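Local coordinates for probable chemoreceptor (Methyl-accepting chemotaxis) transmembrane protein (Rhizobium meliloti, PDB 6D8V) that senses quaternary ammonium compounds for chemotaxis, binding 1,1-dimethyl-prolinium in the sensory domain of a transmembrane methyl-accepting receptor, at residues Gly92-Ala95 with Phe99-Tyr102; Pro101-Asp106 with Ile111-Phe116; Lys12-Ala17 with Lys185-Gly190; Ala19-Gly24 with Ala178-Ala183; Met211-Gly216 with Ser221-Leu226. All blocks are in the same frame, centred on the assembly; numbering follows the deposited sequence.

Contact 1: Gly92-Ala95 with Phe99-Tyr102; sequences GGNA and FTPY. With PBE (1,1-dimethyl-prolinium), chain C.
G92 meets F99 and T100 where the chain enters strand 101-105, and G92 and G93 together face N88 in a G1 beta bulge of the first PDC sensor domain, a member of the Cache clan. The polar link across the contact is a backbone one. T100 N donates to G92 O over 2.7 Å, with an angle of 163° at the hydrogen, and F99 CA adds a C-H...O contact to the same oxygen at 3.1 Å. Glycine suits position 92 because its phi is positive and no CB stands between its backbone and the phenyl ring.

Packing follows from the F99 torsion: with CG anti to the backbone N (chi1 -176°), CD1 comes obliquely to within 3.5 Å of G92 O. P101 CD lies over one face of that ring, while I55 of helix 51-58 touches both F99 and P101. N94 and T100 cross at about a right angle, N94 CB packing 3.5 Å from T100 OG1. Their polar ends are satisfied locally: N94 OD1 accepts from A98 N, and T100 OG1 bonds to A98 O, with F116 O as a second, probable acceptor sharing its single proton.

Ligand contact falls to Y102, whose flat, electron-rich ring suits a quaternary ammonium that has no N-H to offer. A leucine here would probably leave methyl CF without the ring it lies against and take one aromatic face from CE, which F116 also covers, letting the ligand shift. Methyl CE sits 3.5 Å above the plane of the Y102 ring, over its centre, and methyl CF lies 3.2 Å from Y102 OH.

Contact 2: Pro101-Asp106 with Ile111-Phe116; sequences PYWSKD and IQLSTF. With PBE (1,1-dimethyl-prolinium), chain C.
W103 packs across a beta hairpin onto I111 and L113, its neighbours on strand 111-115, which runs antiparallel to strand 101-105. The S104-Q112 hydrogen-bonded pair ties the two strands in both directions: S104 N donates to Q112 O at 3.1 Å and Q112 N to S104 O at 2.9 Å. Further along, S114 N donates a hydrogen bond to Y102 O, lying in its carbonyl plane.

The indole can be followed outward. W103 CB begins 4.1 Å from I111 CG2, and CG stands anti to the carbonyl carbon (chi1 -69°), which lays the ring back over the partner strand. CE3 then packs against I111 CG2, and CZ3 passes over the backbone, 4.0 Å from L113 N. CE2 and CZ2 lie against L113 CG, which makes a CH-pi contact 4.1 Å from the centroid of the six-membered ring, 12° off its normal. NE1, in the five-membered ring, donates to I55 O of helix 51-58. A broad apolar ring with one donor fits this place, where one side chain spans two strand residues and also ties down a helix.

On the face carrying Y102, S104 and S114, small serines let the chain pack close to the tyrosine, S114 CB beside CD2 and S104 CB over the ring face opposite the ligand. F116 extends the ligand pocket: methyl CE of 1,1-dimethyl-prolinium sits over one face of its ring, while P101 O approaches the ring edge in plane, 3.3 Å from F116 CE1.

Contact 3: Lys12-Ala17 with Lys185-Gly190; sequences KTEARA and KPFGSG
E14 reaches from the long N-terminal helix to F187, its carboxylate and the phenyl ring inclined by only 22°. OE1 approaches obliquely, 3.2 Å from F187 CD1, and the other oxygen, OE2, lies beside the backbone, 3.5 Å from F187 N and 3.8 Å from P186 C. No hydrogen bond or salt bridge is formed across this contact, which is a light one at the surface: a charged group lying against an apolar ring and the peptide beside it.

Torsions explain the reach. The first torsion of E14 (-171°) carries the chain away from the backbone N, and it stays extended beyond CG, so the carboxylate stands well off the helix, where E14 CA is still 8.1 Å from F187 CA. A glutamate suits the spot, being long enough to bridge that distance while its charged end can stay at the water boundary. On the other side, G188 with its positive phi and S189 turn the chain so that F187 N returns to G190 O in a weak hydrogen bond.

Farther out, strands of the C-terminal sheet hold both partners. V192 of strand 191-195 touches E14 and P186, V267 of strand 259-268 touches F187, and on the helix the neighbouring A15 lies on V263 and Y250. A long N-terminal helix laid along a four-stranded antiparallel sheet, here met by the loop leading into its first strand, is consistent with the second lobe of a double Cache sensor.

Contact 4: Ala19-Gly24 with Ala178-Ala183; sequences ASDIAG and ADRLSA
Helix segments 19-24 and 178-183 run at 140° to one another, closer to antiparallel than to perpendicular, with their axes 10.8 Å apart. I22 and R180 are the nearest residues by backbone, 8.0 Å from CA to CA. At that spacing the helices do not interlock closely, and longer side chains must bridge the gap.

R180 does so with its charge. Its chain bends at chi2 and chi3, which brings one face of the guanidinium against D21 OD1, the two side chains crossing at about a right angle. D21 is itself directed at the neighbouring helix by a chi1 of -169°, which swings CG to the far side of CB from the backbone N. D21 OD1 stands 3.2 Å above the guanidinium plane, over its centre, and 3.4 Å from R180 NE, with the carboxylate plane turned 80° from the guanidinium. This is a salt bridge of charges alone, since no N-H of the arginine points at the oxygen. R180 also makes a cation-pi contact with F67. An alanine here would probably leave D21 without its countercharge and F67 without its cation, opening a gap between the two helices.

On the side facing the sheet lies a small apolar contact: I22 CD1 packs 4.2 Å from L181 CD2 and 4.3 Å from R180 CB. Branched aliphatic side chains suit this inner side because they continue into the adjoining sheet. Helix 174-183 follows strand 163-173 of the ligand-binding lobe, and both helices rest on the C-terminal sheet and meet each other beside it, I22 lying on F252 of strand 243-254 and L181 on V192 and L194 of strand 191-195.

Contact 5: Met211-Gly216 with Ser221-Leu226; sequences MKEYDG and SVKDAL
K223 and E213 form a salt bridge between helix 219-228 and the loop before it, K223 NZ donating to E213 OE2 over 2.7 Å. The bond uses the anti lone pair of OE2, directed away from the other carboxylate oxygen, so the lysine comes in from the outer side of the group and does not straddle both oxygens. E213 is stretched out from its first torsion (chi1 -176°) onward, while K223 bends at chi2 and then runs straight. Long, flexible side chains of opposite charge suit this place, since neither sets out toward the other segment and only the end of each closes in. K223 CE follows its ammonium to 3.4 Å from E213 OE2.

Inward from the charges, Y214 and V222 make the apolar half of the contact. Methyl CG2 of V222 lies over the tyrosine face in a CH-pi contact, 4.1 Å from the ring centroid and 27° off the normal, its weight falling toward CD1 and CE1, both 3.8 Å away. G216 N lies over the rim of a Y214 face as the loop curls past it. The phenol OH bonds to E217 O and weakly to R247 NE, so a tyrosine can be buried here without stranding its polar end.

Around this pair the C-terminal sheet closes in: L195 of strand 191-195 touches both Y214 and V222, I234 of strand 232-239 meets Y214, and V249 of strand 243-254 touches V222 from the sheet.

From the N terminus, helix 2-45 supplies the first partners of contacts 3 and 4. Contact 3 closes the longer loop, from 12-17 to 185-190, and contact 4 one within it, from 19-24 to 178-183; none cross. Enclosed by both are contacts 1 and 2, short local closures that follow one another along strand 101-105 and share P101 and Y102. Contact 5 comes later as a separate local closure between a loop and helix 219-228, about 33 Å between centres from contact 2. Contacts 1 and 2 lie in the ligand-binding lobe, contact 3 brings the long helix to the loop entering the C-terminal sheet, contact 4 joins it to helix 174-183, and contact 5 sets a loop against a helix on that sheet.

Contact 1: Gly92-Ala95 with Phe99-Tyr102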
# COMPACT_ATOMS: atom_id res chain seq x y z
N GLY A 92 21.48 3.94 -9.54
CA GLY A 92 20.88 3.22 -8.43
C GLY A 92 21.78 2.98 -7.24
O GLY A 92 21.64 1.96 -6.56
N GLY A 93 22.70 3.91 -6.95
CA GLY A 93 23.58 3.76 -5.81
C GLY A 93 23.29 4.69 -4.65
O GLY A 93 23.31 5.91 -4.80
N ASN A 94 23.01 4.12 -3.48
CA ASN A 94 22.77 4.91 -2.28
C ASN A 94 24.09 5.17 -1.55
O ASN A 94 25.15 4.65 -1.92
CB ASN A 94 21.78 4.19 -1.36
CG ASN A 94 22.34 2.89 -0.81
OD1 ASN A 94 23.35 2.38 -1.29
ND2 ASN A 94 21.68 2.34 0.21
N ALA A 95 24.02 6.00 -0.50
CA ALA A 95 25.22 6.29 0.28
C ALA A 95 25.81 5.03 0.89
O ALA A 95 27.02 4.94 1.08
N PHE A 99 22.54 -1.33 -4.67
CA PHE A 99 21.70 -1.07 -5.84
C PHE A 99 20.26 -0.86 -5.38
O PHE A 99 19.56 -1.81 -5.04
CB PHE A 99 21.81 -2.21 -6.84
CG PHE A 99 21.05 -1.98 -8.11
CD1 PHE A 99 21.13 -0.76 -8.77
CD2 PHE A 99 20.25 -2.97 -8.66
CE1 PHE A 99 20.44 -0.53 -9.94
CE2 PHE A 99 19.55 -2.76 -9.83
CZ PHE A 99 19.65 -1.53 -10.48
N THR A 100 19.81 0.40 -5.38
CA THR A 100 18.49 0.77 -4.87
C THR A 100 17.87 1.83 -5.77
O THR A 100 17.81 3.01 -5.42
CB THR A 100 18.59 1.27 -3.42
OG1 THR A 100 19.67 2.20 -3.30
CG2 THR A 100 18.82 0.11 -2.46
N PRO A 101 17.39 1.44 -6.94
CA PRO A 101 16.69 2.39 -7.81
C PRO A 101 15.28 2.64 -7.33
O PRO A 101 14.62 1.76 -6.76
CB PRO A 101 16.68 1.69 -9.18
CG PRO A 101 17.46 0.41 -9.01
CD PRO A 101 17.49 0.10 -7.55
N TYR A 102 14.79 3.85 -7.59
CA TYR A 102 13.46 4.22 -7.12
C TYR A 102 12.87 5.30 -8.02
O TYR A 102 13.32 6.45 -7.99
CB TYR A 102 13.51 4.69 -5.68
CG TYR A 102 12.16 5.05 -5.10
CD1 TYR A 102 11.01 4.43 -5.56
CD2 TYR A 102 12.05 6.01 -4.10
CE1 TYR A 102 9.77 4.76 -5.04
CE2 TYR A 102 10.82 6.34 -3.58
CZ TYR A 102 9.68 5.72 -4.05
OH TYR A 102 8.46 6.06 -3.52
N PBE C . 10.57 3.00 -0.95
CD PBE C . 10.37 1.71 -1.00
CA PBE C . 10.73 3.22 0.54
CB PBE C . 11.65 2.01 0.95
CG PBE C . 11.34 1.08 0.16
CE PBE C . 11.80 3.34 -1.70
CF PBE C . 9.40 3.73 -1.48
C PBE C . 11.29 4.49 0.95
O PBE C . 11.75 4.61 2.12
OXT PBE C . 11.31 5.48 0.18

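Contact 2: Pro101-Asp106 with Ile111-Phe116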
# COMPACT_ATOMS: atom_id res chain seq x y z
N PRO A 101 17.39 1.44 -6.94
CA PRO A 101 16.69 2.39 -7.81
C PRO A 101 15.28 2.64 -7.33
O PRO A 101 14.62 1.76 -6.76
CB PRO A 101 16.68 1.69 -9.18
CG PRO A 101 17.46 0.41 -9.01
CD PRO A 101 17.49 0.10 -7.55
N TYR A 102 14.79 3.85 -7.59
CA TYR A 102 13.46 4.22 -7.12
C TYR A 102 12.87 5.30 -8.02
O TYR A 102 13.32 6.45 -7.99
CB TYR A 102 13.51 4.69 -5.68
CG TYR A 102 12.16 5.05 -5.10
CD1 TYR A 102 11.01 4.43 -5.56
CD2 TYR A 102 12.05 6.01 -4.10
CE1 TYR A 102 9.77 4.76 -5.04
CE2 TYR A 102 10.82 6.34 -3.58
CZ TYR A 102 9.68 5.72 -4.05
OH TYR A 102 8.46 6.06 -3.52
N TRP A 103 11.86 4.94 -8.80
CA TRP A 103 11.05 5.91 -9.52
C TRP A 103 9.85 6.30 -8.66
O TRP A 103 9.15 5.43 -8.14
CB TRP A 103 10.57 5.34 -10.86
CG TRP A 103 11.66 5.14 -11.87
CD1 TRP A 103 12.29 3.97 -12.19
CD2 TRP A 103 12.25 6.15 -12.71
NE1 TRP A 103 13.23 4.19 -13.17
CE2 TRP A 103 13.22 5.52 -13.50
CE3 TRP A 103 12.04 7.53 -12.86
CZ2 TRP A 103 13.99 6.21 -14.43
CZ3 TRP A 103 12.80 8.21 -13.79
CH2 TRP A 103 13.76 7.55 -14.56
N SER A 104 9.62 7.60 -8.53
CA SER A 104 8.56 8.12 -7.68
C SER A 104 8.02 9.40 -8.29
O SER A 104 8.58 9.94 -9.24
CB SER A 104 9.06 8.38 -6.26
OG SER A 104 10.12 9.33 -6.27
N LYS A 105 6.92 9.88 -7.74
CA LYS A 105 6.38 11.17 -8.13
C LYS A 105 6.90 12.26 -7.19
O LYS A 105 7.19 12.02 -6.02
CB LYS A 105 4.85 11.16 -8.13
CG LYS A 105 4.26 10.02 -8.92
CD LYS A 105 3.16 10.48 -9.86
CE LYS A 105 2.59 9.28 -10.59
NZ LYS A 105 2.02 8.30 -9.61
N ASP A 106 7.03 13.45 -7.74
CA ASP A 106 7.50 14.60 -6.99
C ASP A 106 6.30 15.49 -6.65
O ASP A 106 5.14 15.09 -6.83
CB ASP A 106 8.57 15.33 -7.80
CG ASP A 106 8.01 15.96 -9.05
OD1 ASP A 106 6.85 15.65 -9.40
OD2 ASP A 106 8.72 16.77 -9.68
N ILE A 111 7.89 12.37 -12.68
CA ILE A 111 8.61 11.17 -12.25
C ILE A 111 10.08 11.50 -12.09
O ILE A 111 10.69 12.13 -12.96
CB ILE A 111 8.42 10.01 -13.23
CG1 ILE A 111 6.94 9.84 -13.58
CG2 ILE A 111 8.98 8.72 -12.63
CD1 ILE A 111 6.56 10.46 -14.93
N GLN A 112 10.67 11.05 -10.98
CA GLN A 112 12.07 11.29 -10.69
C GLN A 112 12.72 10.00 -10.22
O GLN A 112 12.05 9.10 -9.70
CB GLN A 112 12.24 12.36 -9.61
CG GLN A 112 11.52 11.99 -8.33
CD GLN A 112 11.77 12.96 -7.21
OE1 GLN A 112 11.85 14.17 -7.42
NE2 GLN A 112 11.91 12.43 -6.00
N LEU A 113 14.03 9.94 -10.40
CA LEU A 113 14.82 8.78 -10.00
C LEU A 113 15.44 9.06 -8.64
O LEU A 113 16.34 9.90 -8.52
CB LEU A 113 15.90 8.49 -11.04
CG LEU A 113 16.32 7.03 -11.25
CD1 LEU A 113 17.48 6.97 -12.23
CD2 LEU A 113 16.68 6.35 -9.93
N SER A 114 14.97 8.36 -7.61
CA SER A 114 15.47 8.56 -6.26
C SER A 114 16.39 7.40 -5.88
O SER A 114 16.84 6.62 -6.72
CB SER A 114 14.29 8.70 -5.30
OG SER A 114 13.31 9.57 -5.83
N THR A 115 16.70 7.31 -4.59
CA THR A 115 17.45 6.18 -4.04
C THR A 115 17.19 6.15 -2.54
O THR A 115 16.92 7.19 -1.93
CB THR A 115 18.95 6.28 -4.33
OG1 THR A 115 19.16 6.33 -5.75
CG2 THR A 115 19.67 5.07 -3.77
N PHE A 116 17.26 4.95 -1.97
CA PHE A 116 16.85 4.74 -0.59
C PHE A 116 17.83 3.80 0.09
O PHE A 116 18.67 3.16 -0.55
CB PHE A 116 15.43 4.19 -0.52
CG PHE A 116 15.22 2.94 -1.33
CD1 PHE A 116 15.05 3.00 -2.70
CD2 PHE A 116 15.18 1.70 -0.70
CE1 PHE A 116 14.86 1.84 -3.44
CE2 PHE A 116 14.99 0.55 -1.43
CZ PHE A 116 14.83 0.62 -2.81
N PBE C . 10.57 3.00 -0.95
CD PBE C . 10.37 1.71 -1.00
CA PBE C . 10.73 3.22 0.54
CB PBE C . 11.65 2.01 0.95
CG PBE C . 11.34 1.08 0.16
CE PBE C . 11.80 3.34 -1.70
CF PBE C . 9.40 3.73 -1.48
C PBE C . 11.29 4.49 0.95
O PBE C . 11.75 4.61 2.12
OXT PBE C . 11.31 5.48 0.18

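Contact 3: Lys12-Ala17 with Lys185-Gly190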
# COMPACT_ATOMS: atom_id res chain seq x y z
N LYS A 12 -23.38 -1.52 4.53
CA LYS A 12 -22.75 -2.74 4.04
C LYS A 12 -22.73 -2.77 2.51
O LYS A 12 -21.71 -3.09 1.90
CB LYS A 12 -23.48 -3.97 4.58
CG LYS A 12 -22.75 -4.70 5.67
CD LYS A 12 -23.75 -5.35 6.60
CE LYS A 12 -24.67 -6.31 5.88
NZ LYS A 12 -25.75 -6.81 6.79
N THR A 13 -23.87 -2.44 1.89
CA THR A 13 -23.96 -2.48 0.43
C THR A 13 -22.94 -1.54 -0.21
O THR A 13 -22.33 -1.88 -1.23
CB THR A 13 -25.38 -2.10 -0.01
OG1 THR A 13 -26.25 -3.23 0.18
CG2 THR A 13 -25.39 -1.67 -1.46
N GLU A 14 -22.74 -0.38 0.39
CA GLU A 14 -21.81 0.60 -0.13
C GLU A 14 -20.37 0.23 0.20
O GLU A 14 -19.46 0.44 -0.61
CB GLU A 14 -22.20 1.97 0.43
CG GLU A 14 -21.50 3.17 -0.13
CD GLU A 14 -21.98 4.43 0.56
OE1 GLU A 14 -23.21 4.58 0.73
OE2 GLU A 14 -21.13 5.27 0.95
N ALA A 15 -20.13 -0.34 1.39
CA ALA A 15 -18.79 -0.85 1.71
C ALA A 15 -18.40 -1.99 0.78
O ALA A 15 -17.24 -2.06 0.36
CB ALA A 15 -18.71 -1.30 3.17
N ARG A 16 -19.36 -2.87 0.46
CA ARG A 16 -19.10 -3.91 -0.53
C ARG A 16 -18.65 -3.30 -1.85
O ARG A 16 -17.70 -3.79 -2.48
CB ARG A 16 -20.34 -4.79 -0.70
CG ARG A 16 -20.25 -5.87 -1.78
CD ARG A 16 -21.04 -7.13 -1.40
NE ARG A 16 -22.33 -6.82 -0.78
CZ ARG A 16 -22.62 -7.04 0.50
NH1 ARG A 16 -21.72 -7.59 1.32
NH2 ARG A 16 -23.82 -6.73 0.98
N ALA A 17 -19.30 -2.22 -2.28
CA ALA A 17 -18.87 -1.52 -3.49
C ALA A 17 -17.47 -0.93 -3.35
O ALA A 17 -16.66 -1.03 -4.27
CB ALA A 17 -19.87 -0.42 -3.84
N LYS A 185 -18.30 7.62 -4.36
CA LYS A 185 -18.68 8.63 -3.41
C LYS A 185 -19.04 8.20 -2.02
O LYS A 185 -19.30 7.07 -1.78
CB LYS A 185 -19.73 9.51 -4.03
CG LYS A 185 -20.22 10.62 -3.15
CD LYS A 185 -21.74 10.65 -3.14
CE LYS A 185 -22.20 12.07 -2.94
NZ LYS A 185 -23.48 12.06 -2.19
N PRO A 186 -18.98 9.21 -1.06
CA PRO A 186 -19.51 8.84 0.26
C PRO A 186 -21.02 9.07 0.46
O PRO A 186 -21.64 9.64 -0.40
CB PRO A 186 -18.78 9.77 1.16
CG PRO A 186 -18.95 11.04 0.47
CD PRO A 186 -18.48 10.66 -0.89
N PHE A 187 -21.56 8.72 1.63
CA PHE A 187 -22.98 8.39 1.84
C PHE A 187 -23.93 9.58 1.61
O PHE A 187 -25.16 9.46 1.62
CB PHE A 187 -23.18 7.73 3.19
CG PHE A 187 -24.55 7.15 3.42
CD1 PHE A 187 -24.77 5.79 3.31
CD2 PHE A 187 -25.60 7.93 3.80
CE1 PHE A 187 -26.02 5.24 3.53
CE2 PHE A 187 -26.85 7.39 4.02
CZ PHE A 187 -27.07 6.04 3.90
N GLY A 188 -23.35 10.75 1.46
CA GLY A 188 -24.09 11.97 1.21
C GLY A 188 -24.29 12.38 2.61
O GLY A 188 -25.15 11.85 3.26
N SER A 189 -23.46 13.27 3.08
CA SER A 189 -23.38 13.50 4.47
C SER A 189 -22.90 12.24 5.10
O SER A 189 -23.25 11.99 6.21
CB SER A 189 -24.75 13.88 5.00
OG SER A 189 -25.07 13.30 6.25
N GLY A 190 -22.14 11.45 4.38
CA GLY A 190 -21.63 10.23 4.94
C GLY A 190 -20.22 10.30 4.58
O GLY A 190 -19.93 10.85 3.61

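Contact 4: Ala19-Gly24 with Ala178-Ala183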
# COMPACT_ATOMS: atom_id res chain seq x y z
N ALA A 19 -15.05 -1.84 -1.31
CA ALA A 19 -14.03 -2.86 -1.12
C ALA A 19 -13.61 -3.49 -2.44
O ALA A 19 -12.42 -3.75 -2.66
CB ALA A 19 -14.53 -3.93 -0.14
N SER A 20 -14.56 -3.74 -3.34
CA SER A 20 -14.18 -4.36 -4.60
C SER A 20 -13.37 -3.41 -5.47
O SER A 20 -12.52 -3.84 -6.26
CB SER A 20 -15.40 -4.87 -5.36
OG SER A 20 -16.05 -3.80 -6.02
N ASP A 21 -13.61 -2.10 -5.34
CA ASP A 21 -12.80 -1.13 -6.05
C ASP A 21 -11.39 -1.07 -5.49
O ASP A 21 -10.42 -1.15 -6.25
CB ASP A 21 -13.46 0.25 -6.00
CG ASP A 21 -12.81 1.23 -6.95
OD1 ASP A 21 -11.63 1.57 -6.73
OD2 ASP A 21 -13.47 1.63 -7.93
N ILE A 22 -11.24 -0.96 -4.16
CA ILE A 22 -9.91 -0.97 -3.58
C ILE A 22 -9.22 -2.30 -3.86
O ILE A 22 -8.06 -2.34 -4.30
CB ILE A 22 -9.97 -0.67 -2.06
CG1 ILE A 22 -10.56 0.72 -1.82
CG2 ILE A 22 -8.58 -0.73 -1.45
CD1 ILE A 22 -9.79 1.80 -2.52
N ALA A 23 -9.92 -3.41 -3.61
CA ALA A 23 -9.30 -4.72 -3.81
C ALA A 23 -8.89 -4.92 -5.27
O ALA A 23 -7.84 -5.51 -5.55
CB ALA A 23 -10.27 -5.81 -3.35
N GLY A 24 -9.71 -4.44 -6.21
CA GLY A 24 -9.33 -4.53 -7.61
C GLY A 24 -8.09 -3.72 -7.92
O GLY A 24 -7.11 -4.24 -8.46
N ALA A 178 -7.17 8.00 -0.29
CA ALA A 178 -8.15 9.02 0.06
C ALA A 178 -8.88 9.53 -1.18
O ALA A 178 -10.10 9.77 -1.14
CB ALA A 178 -7.46 10.17 0.78
N ASP A 179 -8.15 9.72 -2.29
CA ASP A 179 -8.78 10.20 -3.52
C ASP A 179 -9.80 9.21 -4.05
O ASP A 179 -10.92 9.60 -4.42
CB ASP A 179 -7.71 10.48 -4.58
CG ASP A 179 -7.02 11.82 -4.39
OD1 ASP A 179 -7.48 12.62 -3.54
OD2 ASP A 179 -6.02 12.08 -5.09
N ARG A 180 -9.45 7.92 -4.10
CA ARG A 180 -10.40 6.93 -4.59
C ARG A 180 -11.66 6.90 -3.73
O ARG A 180 -12.77 6.74 -4.25
CB ARG A 180 -9.75 5.54 -4.62
CG ARG A 180 -8.51 5.47 -5.49
CD ARG A 180 -8.49 4.23 -6.37
NE ARG A 180 -9.56 4.22 -7.36
CZ ARG A 180 -9.53 3.50 -8.47
NH1 ARG A 180 -8.48 2.73 -8.72
NH2 ARG A 180 -10.54 3.54 -9.34
N LEU A 181 -11.51 7.06 -2.42
CA LEU A 181 -12.68 7.04 -1.55
C LEU A 181 -13.59 8.24 -1.76
O LEU A 181 -14.71 8.25 -1.25
CB LEU A 181 -12.26 6.98 -0.08
CG LEU A 181 -11.53 5.70 0.31
CD1 LEU A 181 -11.46 5.59 1.82
CD2 LEU A 181 -12.21 4.48 -0.29
N SER A 182 -13.13 9.26 -2.48
CA SER A 182 -14.00 10.32 -2.95
C SER A 182 -14.35 10.21 -4.42
O SER A 182 -15.31 10.84 -4.86
CB SER A 182 -13.36 11.69 -2.68
OG SER A 182 -13.63 12.10 -1.34
N ALA A 183 -13.58 9.50 -5.22
CA ALA A 183 -14.02 9.25 -6.59
C ALA A 183 -15.23 8.34 -6.68
O ALA A 183 -16.07 8.50 -7.53
CB ALA A 183 -12.89 8.76 -7.44

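Contact 5: Met211-Gly216 with Ser221-Leu226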
# COMPACT_ATOMS: atom_id res chain seq x y z
N MET A 211 -1.74 6.30 9.88
CA MET A 211 -0.64 5.45 10.30
C MET A 211 -0.74 5.09 11.78
O MET A 211 0.00 4.23 12.27
CB MET A 211 0.70 6.14 10.01
CG MET A 211 1.22 5.94 8.61
SD MET A 211 2.81 6.76 8.36
CE MET A 211 3.73 6.11 9.75
N LYS A 212 -1.62 5.78 12.51
CA LYS A 212 -1.86 5.46 13.91
C LYS A 212 -2.93 4.38 14.03
O LYS A 212 -3.75 4.19 13.13
CB LYS A 212 -2.31 6.71 14.67
CG LYS A 212 -1.27 7.81 14.67
CD LYS A 212 -1.63 8.91 15.67
CE LYS A 212 -0.53 9.97 15.81
NZ LYS A 212 -0.41 10.86 14.62
N GLU A 213 -2.90 3.66 15.15
CA GLU A 213 -3.85 2.58 15.38
C GLU A 213 -5.19 3.15 15.85
O GLU A 213 -5.25 4.14 16.57
CB GLU A 213 -3.32 1.59 16.42
CG GLU A 213 -4.23 0.39 16.64
CD GLU A 213 -3.58 -0.68 17.50
OE1 GLU A 213 -2.59 -0.38 18.20
OE2 GLU A 213 -4.08 -1.83 17.48
N TYR A 214 -6.26 2.51 15.40
CA TYR A 214 -7.59 2.93 15.82
C TYR A 214 -7.75 2.73 17.32
O TYR A 214 -7.46 1.65 17.85
CB TYR A 214 -8.65 2.15 15.05
CG TYR A 214 -10.06 2.61 15.31
CD1 TYR A 214 -10.79 2.08 16.37
CD2 TYR A 214 -10.65 3.57 14.51
CE1 TYR A 214 -12.09 2.50 16.62
CE2 TYR A 214 -11.95 4.00 14.75
CZ TYR A 214 -12.66 3.46 15.80
OH TYR A 214 -13.94 3.89 16.04
N ASP A 215 -8.19 3.78 18.01
CA ASP A 215 -8.54 3.65 19.41
C ASP A 215 -9.73 4.53 19.76
O ASP A 215 -9.96 4.83 20.95
CB ASP A 215 -7.33 3.95 20.32
CG ASP A 215 -7.22 5.41 20.68
OD1 ASP A 215 -6.80 6.21 19.81
OD2 ASP A 215 -7.55 5.76 21.84
N GLY A 216 -10.51 4.95 18.76
CA GLY A 216 -11.72 5.71 18.99
C GLY A 216 -12.81 4.89 19.65
O GLY A 216 -12.54 3.83 20.22
N SER A 221 -14.82 -3.69 18.78
CA SER A 221 -15.51 -4.24 17.62
C SER A 221 -14.60 -4.25 16.39
O SER A 221 -14.62 -5.19 15.60
CB SER A 221 -16.80 -3.48 17.35
OG SER A 221 -17.77 -3.77 18.35
N VAL A 222 -13.78 -3.20 16.23
CA VAL A 222 -12.78 -3.21 15.16
C VAL A 222 -11.87 -4.42 15.29
O VAL A 222 -11.63 -5.14 14.31
CB VAL A 222 -11.98 -1.89 15.18
CG1 VAL A 222 -10.82 -1.97 14.20
CG2 VAL A 222 -12.89 -0.72 14.84
N LYS A 223 -11.34 -4.66 16.49
CA LYS A 223 -10.49 -5.83 16.71
C LYS A 223 -11.25 -7.13 16.45
O LYS A 223 -10.66 -8.09 15.92
CB LYS A 223 -9.93 -5.80 18.14
CG LYS A 223 -9.09 -4.56 18.44
CD LYS A 223 -8.03 -4.31 17.36
CE LYS A 223 -7.30 -2.98 17.54
NZ LYS A 223 -6.38 -2.69 16.40
N ASP A 224 -12.54 -7.18 16.81
CA ASP A 224 -13.33 -8.38 16.57
C ASP A 224 -13.71 -8.53 15.10
O ASP A 224 -13.68 -9.64 14.56
CB ASP A 224 -14.58 -8.37 17.45
CG ASP A 224 -14.23 -8.45 18.92
OD1 ASP A 224 -13.15 -8.98 19.23
OD2 ASP A 224 -15.03 -7.97 19.75
N ALA A 225 -14.08 -7.43 14.44
CA ALA A 225 -14.29 -7.49 12.99
C ALA A 225 -13.03 -7.98 12.29
O ALA A 225 -13.09 -8.83 11.39
CB ALA A 225 -14.71 -6.12 12.46
N LEU A 226 -11.87 -7.46 12.70
CA LEU A 226 -10.61 -7.91 12.13
C LEU A 226 -10.38 -9.41 12.30
O LEU A 226 -9.70 -10.03 11.48
CB LEU A 226 -9.45 -7.13 12.75
CG LEU A 226 -8.83 -6.02 11.89
CD1 LEU A 226 -7.72 -5.31 12.65
CD2 LEU A 226 -8.30 -6.59 10.58